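Long-range contact in UTP-glucose-1-phosphate uridylyltransferase 2 (Trypanosoma brucei, PDB 3GUE), which probably catalyses the reaction of UTP with alpha-D-glucose 1-phosphate to give UDP-glucose and diphosphate: residues 234-248 and 355-369. Residues are numbered along the deposited sequence; the frame is centred on the assembly and turned at random.
Sequences YMHEKQLGFLMEVCR and AISLFDRSEAVVVPR
I356 lies over one face of the F242 ring, its CA 3.8 Å from the ring centroid and 21° off the normal, a CH-pi contact at the start of a parallel strand pair in the GT-A-type nucleotide-binding sheet. F242 CG stands anti to its backbone N, which carries the ring against the 3-10 turn, with A355 C over the same face as I356 CA. F359 meets F242 obliquely, ring planes 32° apart, while G241 O sits over one face of the F359 ring. R361 reaches back to the helix end: NE and NH2 both bond K238 O side-on, at 3.0 and 2.8 Å, in the helix-ending turn whose Schellman motif is set by the positive phi of Q239, and its own carbonyl accepts from G241 N. Strand 362-366 runs at 22° to strand 242-248 and forms one edge of the mixed sheet within this chain. E363 joins the ladder through its backbone, E363 O accepting from M244 N at 2.9 Å. Its carboxylate joins Y234 of the last helical turn to K238 just beyond it: OE1 takes the Y234 hydroxyl, OE2 the K238 ammonium in a salt bridge, each on a syn lone pair; K238 NZ also donates to Y234 OH. On the A364 face, M244 approaches N302, a UDP-glucose-binding residue. V367 packs against E245, whose OE1 is hydrogen-bonded to N305 and whose OE2 forms a salt bridge with R371. Beyond the last direct bond, V367 N to V246 O, one water bridges V367 O (2.6 Å) and R248 N (3.0 Å).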
loop_
_atom_site.group_PDB
_atom_site.type_symbol
_atom_site.label_atom_id
_atom_site.label_comp_id
_atom_site.label_asym_id
_atom_site.label_seq_id
_atom_site.Cartn_x
_atom_site.Cartn_y
_atom_site.Cartn_z
ATOM N N TYR A 234 1.091 -8.456 22.847
ATOM C CA TYR A 234 0.084 -9.462 22.519
ATOM C C TYR A 234 0.567 -10.535 21.556
ATOM O O TYR A 234 0.356 -11.732 21.792
ATOM C CB TYR A 234 -1.148 -8.812 21.922
ATOM C CG TYR A 234 -2.156 -9.829 21.420
ATOM C CD1 TYR A 234 -2.923 -10.572 22.319
ATOM C CD2 TYR A 234 -2.318 -10.067 20.049
ATOM C CE1 TYR A 234 -3.824 -11.505 21.885
ATOM C CE2 TYR A 234 -3.226 -11.006 19.593
ATOM C CZ TYR A 234 -3.986 -11.725 20.532
ATOM O OH TYR A 234 -4.918 -12.661 20.116
ATOM N N MET A 235 1.189 -10.084 20.474
ATOM C CA MET A 235 1.710 -10.962 19.432
ATOM C C MET A 235 2.720 -11.959 20.008
ATOM O O MET A 235 2.671 -13.177 19.742
ATOM C CB MET A 235 2.371 -10.098 18.372
ATOM C CG MET A 235 2.880 -10.876 17.181
ATOM S SD MET A 235 3.986 -9.850 16.221
ATOM C CE MET A 235 4.442 -11.064 14.953
ATOM N N HIS A 236 3.642 -11.419 20.789
ATOM C CA HIS A 236 4.624 -12.215 21.527
ATOM C C HIS A 236 4.025 -13.236 22.546
ATOM O O HIS A 236 4.462 -14.395 22.621
ATOM C CB HIS A 236 5.581 -11.241 22.219
ATOM C CG HIS A 236 6.653 -11.908 23.011
ATOM N ND1 HIS A 236 7.745 -12.517 22.427
ATOM C CD2 HIS A 236 6.811 -12.050 24.342
ATOM C CE1 HIS A 236 8.522 -13.018 23.370
ATOM N NE2 HIS A 236 7.975 -12.748 24.542
ATOM N N GLU A 237 3.033 -12.800 23.316
ATOM C CA GLU A 237 2.375 -13.640 24.329
ATOM C C GLU A 237 1.647 -14.818 23.706
ATOM O O GLU A 237 1.631 -15.898 24.277
ATOM C CB GLU A 237 1.348 -12.831 25.131
ATOM C CG GLU A 237 1.891 -11.964 26.241
ATOM C CD GLU A 237 1.126 -10.650 26.334
ATOM O OE1 GLU A 237 -0.059 -10.617 25.896
ATOM O OE2 GLU A 237 1.723 -9.651 26.816
ATOM N N LYS A 238 1.014 -14.583 22.556
ATOM C CA LYS A 238 0.376 -15.644 21.758
ATOM C C LYS A 238 1.364 -16.375 20.828
ATOM O O LYS A 238 0.946 -17.229 20.019
ATOM C CB LYS A 238 -0.788 -15.055 20.928
ATOM C CG LYS A 238 -1.902 -14.390 21.773
ATOM C CD LYS A 238 -2.693 -15.380 22.662
ATOM C CE LYS A 238 -3.660 -16.260 21.850
ATOM N NZ LYS A 238 -4.606 -15.519 20.955
ATOM N N GLN A 239 2.655 -16.022 20.930
ATOM C CA GLN A 239 3.747 -16.612 20.121
ATOM C C GLN A 239 3.398 -16.650 18.621
ATOM O O GLN A 239 3.549 -17.694 17.950
ATOM C CB GLN A 239 4.113 -18.030 20.603
ATOM C CG GLN A 239 4.667 -18.194 22.047
ATOM C CD GLN A 239 4.327 -19.576 22.636
ATOM O OE1 GLN A 239 3.174 -20.033 22.571
ATOM N NE2 GLN A 239 5.323 -20.240 23.212
ATOM N N LEU A 240 2.935 -15.512 18.103
ATOM C CA LEU A 240 2.525 -15.380 16.699
ATOM C C LEU A 240 3.721 -15.082 15.818
ATOM O O LEU A 240 4.622 -14.350 16.251
ATOM C CB LEU A 240 1.540 -14.217 16.527
ATOM C CG LEU A 240 0.235 -14.139 17.315
ATOM C CD1 LEU A 240 -0.590 -13.000 16.757
ATOM C CD2 LEU A 240 -0.495 -15.457 17.224
ATOM N N GLY A 241 3.725 -15.644 14.601
ATOM C CA GLY A 241 4.720 -15.309 13.592
ATOM C C GLY A 241 4.334 -14.089 12.770
ATOM O O GLY A 241 5.183 -13.401 12.195
ATOM N N PHE A 242 3.037 -13.825 12.728
ATOM C CA PHE A 242 2.480 -12.835 11.831
ATOM C C PHE A 242 1.175 -12.322 12.448
ATOM O O PHE A 242 0.312 -13.110 12.868
ATOM C CB PHE A 242 2.259 -13.518 10.478
ATOM C CG PHE A 242 1.579 -12.672 9.421
ATOM C CD1 PHE A 242 2.311 -12.169 8.345
ATOM C CD2 PHE A 242 0.222 -12.468 9.458
ATOM C CE1 PHE A 242 1.673 -11.441 7.326
ATOM C CE2 PHE A 242 -0.433 -11.703 8.483
ATOM C CZ PHE A 242 0.286 -11.200 7.397
ATOM N N LEU A 243 1.083 -10.995 12.559
ATOM C CA LEU A 243 -0.116 -10.316 12.950
ATOM C C LEU A 243 -0.461 -9.253 11.905
ATOM O O LEU A 243 0.350 -8.387 11.609
ATOM C CB LEU A 243 0.038 -9.698 14.336
ATOM C CG LEU A 243 -1.221 -9.161 15.043
ATOM C CD1 LEU A 243 -1.045 -9.240 16.539
ATOM C CD2 LEU A 243 -1.625 -7.719 14.626
ATOM N N MET A 244 -1.670 -9.332 11.356
ATOM C CA MET A 244 -2.213 -8.310 10.442
ATOM C C MET A 244 -3.220 -7.379 11.129
ATOM O O MET A 244 -4.187 -7.855 11.713
ATOM C CB MET A 244 -2.946 -9.017 9.291
ATOM C CG MET A 244 -3.694 -8.053 8.371
ATOM S SD MET A 244 -4.679 -8.875 7.120
ATOM C CE MET A 244 -3.403 -9.619 6.097
ATOM N N GLU A 245 -3.022 -6.059 11.047
ATOM C CA GLU A 245 -4.036 -5.126 11.523
ATOM C C GLU A 245 -5.071 -4.950 10.408
ATOM O O GLU A 245 -4.685 -4.788 9.259
ATOM C CB GLU A 245 -3.426 -3.758 11.914
ATOM C CG GLU A 245 -2.274 -3.768 12.921
ATOM C CD GLU A 245 -1.985 -2.359 13.429
ATOM O OE1 GLU A 245 -2.464 -1.390 12.783
ATOM O OE2 GLU A 245 -1.321 -2.218 14.486
ATOM N N VAL A 246 -6.358 -5.075 10.739
ATOM C CA VAL A 246 -7.469 -4.775 9.816
ATOM C C VAL A 246 -8.387 -3.695 10.402
ATOM O O VAL A 246 -8.424 -3.495 11.620
ATOM C CB VAL A 246 -8.329 -6.027 9.482
ATOM C CG1 VAL A 246 -7.510 -7.101 8.771
ATOM C CG2 VAL A 246 -9.014 -6.599 10.749
ATOM N N CYS A 247 -9.145 -3.018 9.530
ATOM C CA CYS A 247 -10.188 -2.101 9.965
ATOM C C CYS A 247 -11.562 -2.604 9.513
ATOM O O CYS A 247 -11.692 -3.289 8.478
ATOM C CB CYS A 247 -9.929 -0.691 9.395
ATOM S SG CYS A 247 -8.453 0.186 10.054
ATOM N N ARG A 248 -12.588 -2.262 10.286
ATOM C CA ARG A 248 -13.956 -2.304 9.799
ATOM C C ARG A 248 -13.978 -1.483 8.498
ATOM O O ARG A 248 -13.719 -0.267 8.485
ATOM C CB ARG A 248 -14.936 -1.769 10.871
ATOM C CG ARG A 248 -16.360 -1.438 10.387
ATOM C CD ARG A 248 -17.169 -2.688 10.100
ATOM N NE ARG A 248 -18.555 -2.400 9.712
ATOM C CZ ARG A 248 -19.464 -3.329 9.417
ATOM N NH1 ARG A 248 -19.144 -4.616 9.479
ATOM N NH2 ARG A 248 -20.704 -2.975 9.060
ATOM N N ALA A 355 1.138 -13.775 3.212
ATOM C CA ALA A 355 1.886 -14.628 4.161
ATOM C C ALA A 355 1.054 -14.975 5.403
ATOM O O ALA A 355 1.513 -15.694 6.303
ATOM C CB ALA A 355 3.216 -13.966 4.583
ATOM N N ILE A 356 -0.149 -14.427 5.484
ATOM C CA ILE A 356 -1.005 -14.720 6.639
ATOM C C ILE A 356 -1.341 -16.215 6.765
ATOM O O ILE A 356 -1.442 -16.714 7.879
ATOM C CB ILE A 356 -2.277 -13.826 6.698
ATOM C CG1 ILE A 356 -3.016 -14.022 8.038
ATOM C CG2 ILE A 356 -3.181 -14.033 5.454
ATOM C CD1 ILE A 356 -4.366 -13.340 8.047
ATOM N N SER A 357 -1.461 -16.942 5.652
ATOM C CA SER A 357 -1.642 -18.416 5.760
ATOM C C SER A 357 -0.340 -19.232 5.831
ATOM O O SER A 357 -0.359 -20.425 6.153
ATOM C CB SER A 357 -2.515 -18.960 4.624
ATOM O OG SER A 357 -1.824 -18.989 3.384
ATOM N N LEU A 358 0.784 -18.598 5.531
ATOM C CA LEU A 358 2.064 -19.318 5.398
ATOM C C LEU A 358 2.807 -19.500 6.722
ATOM O O LEU A 358 3.494 -20.500 6.931
ATOM C CB LEU A 358 2.950 -18.612 4.384
ATOM C CG LEU A 358 2.405 -18.454 2.979
ATOM C CD1 LEU A 358 3.438 -17.753 2.143
ATOM C CD2 LEU A 358 2.034 -19.805 2.363
ATOM N N PHE A 359 2.658 -18.523 7.615
ATOM C CA PHE A 359 3.226 -18.590 8.967
ATOM C C PHE A 359 2.469 -19.617 9.808
ATOM O O PHE A 359 1.237 -19.758 9.669
ATOM C CB PHE A 359 3.188 -17.202 9.628
ATOM C CG PHE A 359 4.320 -16.282 9.207
ATOM C CD1 PHE A 359 5.547 -16.292 9.900
ATOM C CD2 PHE A 359 4.169 -15.401 8.127
ATOM C CE1 PHE A 359 6.587 -15.442 9.524
ATOM C CE2 PHE A 359 5.212 -14.540 7.747
ATOM C CZ PHE A 359 6.420 -14.549 8.451
ATOM N N ASP A 360 3.193 -20.331 10.672
ATOM C CA ASP A 360 2.574 -21.338 11.527
ATOM C C ASP A 360 1.491 -20.746 12.420
ATOM O O ASP A 360 0.400 -21.297 12.517
ATOM C CB ASP A 360 3.605 -22.094 12.388
ATOM C CG ASP A 360 2.973 -23.263 13.193
ATOM O OD1 ASP A 360 1.892 -23.777 12.808
ATOM O OD2 ASP A 360 3.554 -23.681 14.217
ATOM N N ARG A 361 1.784 -19.629 13.071
ATOM C CA ARG A 361 0.812 -19.003 13.964
ATOM C C ARG A 361 0.586 -17.560 13.519
ATOM O O ARG A 361 1.476 -16.703 13.657
ATOM C CB ARG A 361 1.307 -19.062 15.402
ATOM C CG ARG A 361 1.510 -20.460 15.953
ATOM C CD ARG A 361 2.097 -20.393 17.347
ATOM N NE ARG A 361 1.172 -19.672 18.228
ATOM C CZ ARG A 361 0.146 -20.256 18.836
ATOM N NH1 ARG A 361 -0.050 -21.569 18.672
ATOM N NH2 ARG A 361 -0.666 -19.542 19.605
ATOM N N SER A 362 -0.598 -17.301 12.968
ATOM C CA SER A 362 -0.899 -16.002 12.427
ATOM C C SER A 362 -2.276 -15.542 12.899
ATOM O O SER A 362 -3.133 -16.359 13.225
ATOM C CB SER A 362 -0.761 -15.997 10.896
ATOM O OG SER A 362 -1.887 -16.569 10.279
ATOM N N GLU A 363 -2.481 -14.235 12.964
ATOM C CA GLU A 363 -3.748 -13.684 13.414
ATOM C C GLU A 363 -4.016 -12.354 12.723
ATOM O O GLU A 363 -3.082 -11.662 12.286
ATOM C CB GLU A 363 -3.726 -13.480 14.932
ATOM C CG GLU A 363 -3.919 -14.771 15.779
ATOM C CD GLU A 363 -4.298 -14.505 17.233
ATOM O OE1 GLU A 363 -4.595 -13.351 17.570
ATOM O OE2 GLU A 363 -4.310 -15.458 18.039
ATOM N N ALA A 364 -5.298 -12.008 12.625
ATOM C CA ALA A 364 -5.708 -10.676 12.239
ATOM C C ALA A 364 -6.515 -10.070 13.401
ATOM O O ALA A 364 -7.325 -10.763 14.036
ATOM C CB ALA A 364 -6.538 -10.738 10.986
ATOM N N VAL A 365 -6.300 -8.784 13.675
ATOM C CA VAL A 365 -7.014 -8.067 14.755
ATOM C C VAL A 365 -7.626 -6.775 14.237
ATOM O O VAL A 365 -6.975 -6.045 13.471
ATOM C CB VAL A 365 -6.026 -7.709 15.905
ATOM C CG1 VAL A 365 -6.762 -7.070 17.139
ATOM C CG2 VAL A 365 -5.209 -8.908 16.301
ATOM N N VAL A 366 -8.849 -6.449 14.663
ATOM C CA VAL A 366 -9.453 -5.174 14.237
ATOM C C VAL A 366 -8.919 -3.975 15.024
ATOM O O VAL A 366 -8.980 -3.960 16.254
ATOM C CB VAL A 366 -11.016 -5.176 14.258
ATOM C CG1 VAL A 366 -11.531 -3.937 13.526
ATOM C CG2 VAL A 366 -11.568 -6.427 13.612
ATOM N N VAL A 367 -8.380 -2.982 14.315
ATOM C CA VAL A 367 -7.775 -1.820 14.962
ATOM C C VAL A 367 -8.631 -0.591 14.638
ATOM O O VAL A 367 -9.418 -0.612 13.666
ATOM C CB VAL A 367 -6.242 -1.631 14.612
ATOM C CG1 VAL A 367 -5.434 -2.891 14.970
ATOM C CG2 VAL A 367 -6.004 -1.193 13.123
ATOM N N PRO A 368 -8.554 0.453 15.488
ATOM C CA PRO A 368 -9.296 1.664 15.177
ATOM C C PRO A 368 -8.853 2.304 13.833
ATOM O O PRO A 368 -7.692 2.211 13.439
ATOM C CB PRO A 368 -8.968 2.595 16.348
ATOM C CG PRO A 368 -8.472 1.690 17.440
ATOM C CD PRO A 368 -7.795 0.567 16.749
ATOM N N ARG A 369 -9.800 2.929 13.141
ATOM C CA ARG A 369 -9.497 3.627 11.901
ATOM C C ARG A 369 -8.361 4.633 12.033
ATOM O O ARG A 369 -7.767 4.978 11.038
ATOM C CB ARG A 369 -10.749 4.331 11.346
ATOM C CG ARG A 369 -10.582 4.835 9.919
ATOM C CD ARG A 369 -11.280 3.922 8.930
ATOM N NE ARG A 369 -10.906 4.196 7.542
ATOM C CZ ARG A 369 -10.849 3.260 6.589
ATOM N NH1 ARG A 369 -11.096 1.993 6.892
ATOM N NH2 ARG A 369 -10.486 3.570 5.356
HETATM O O HOH W 1 -11.733 -0.565 12.569
#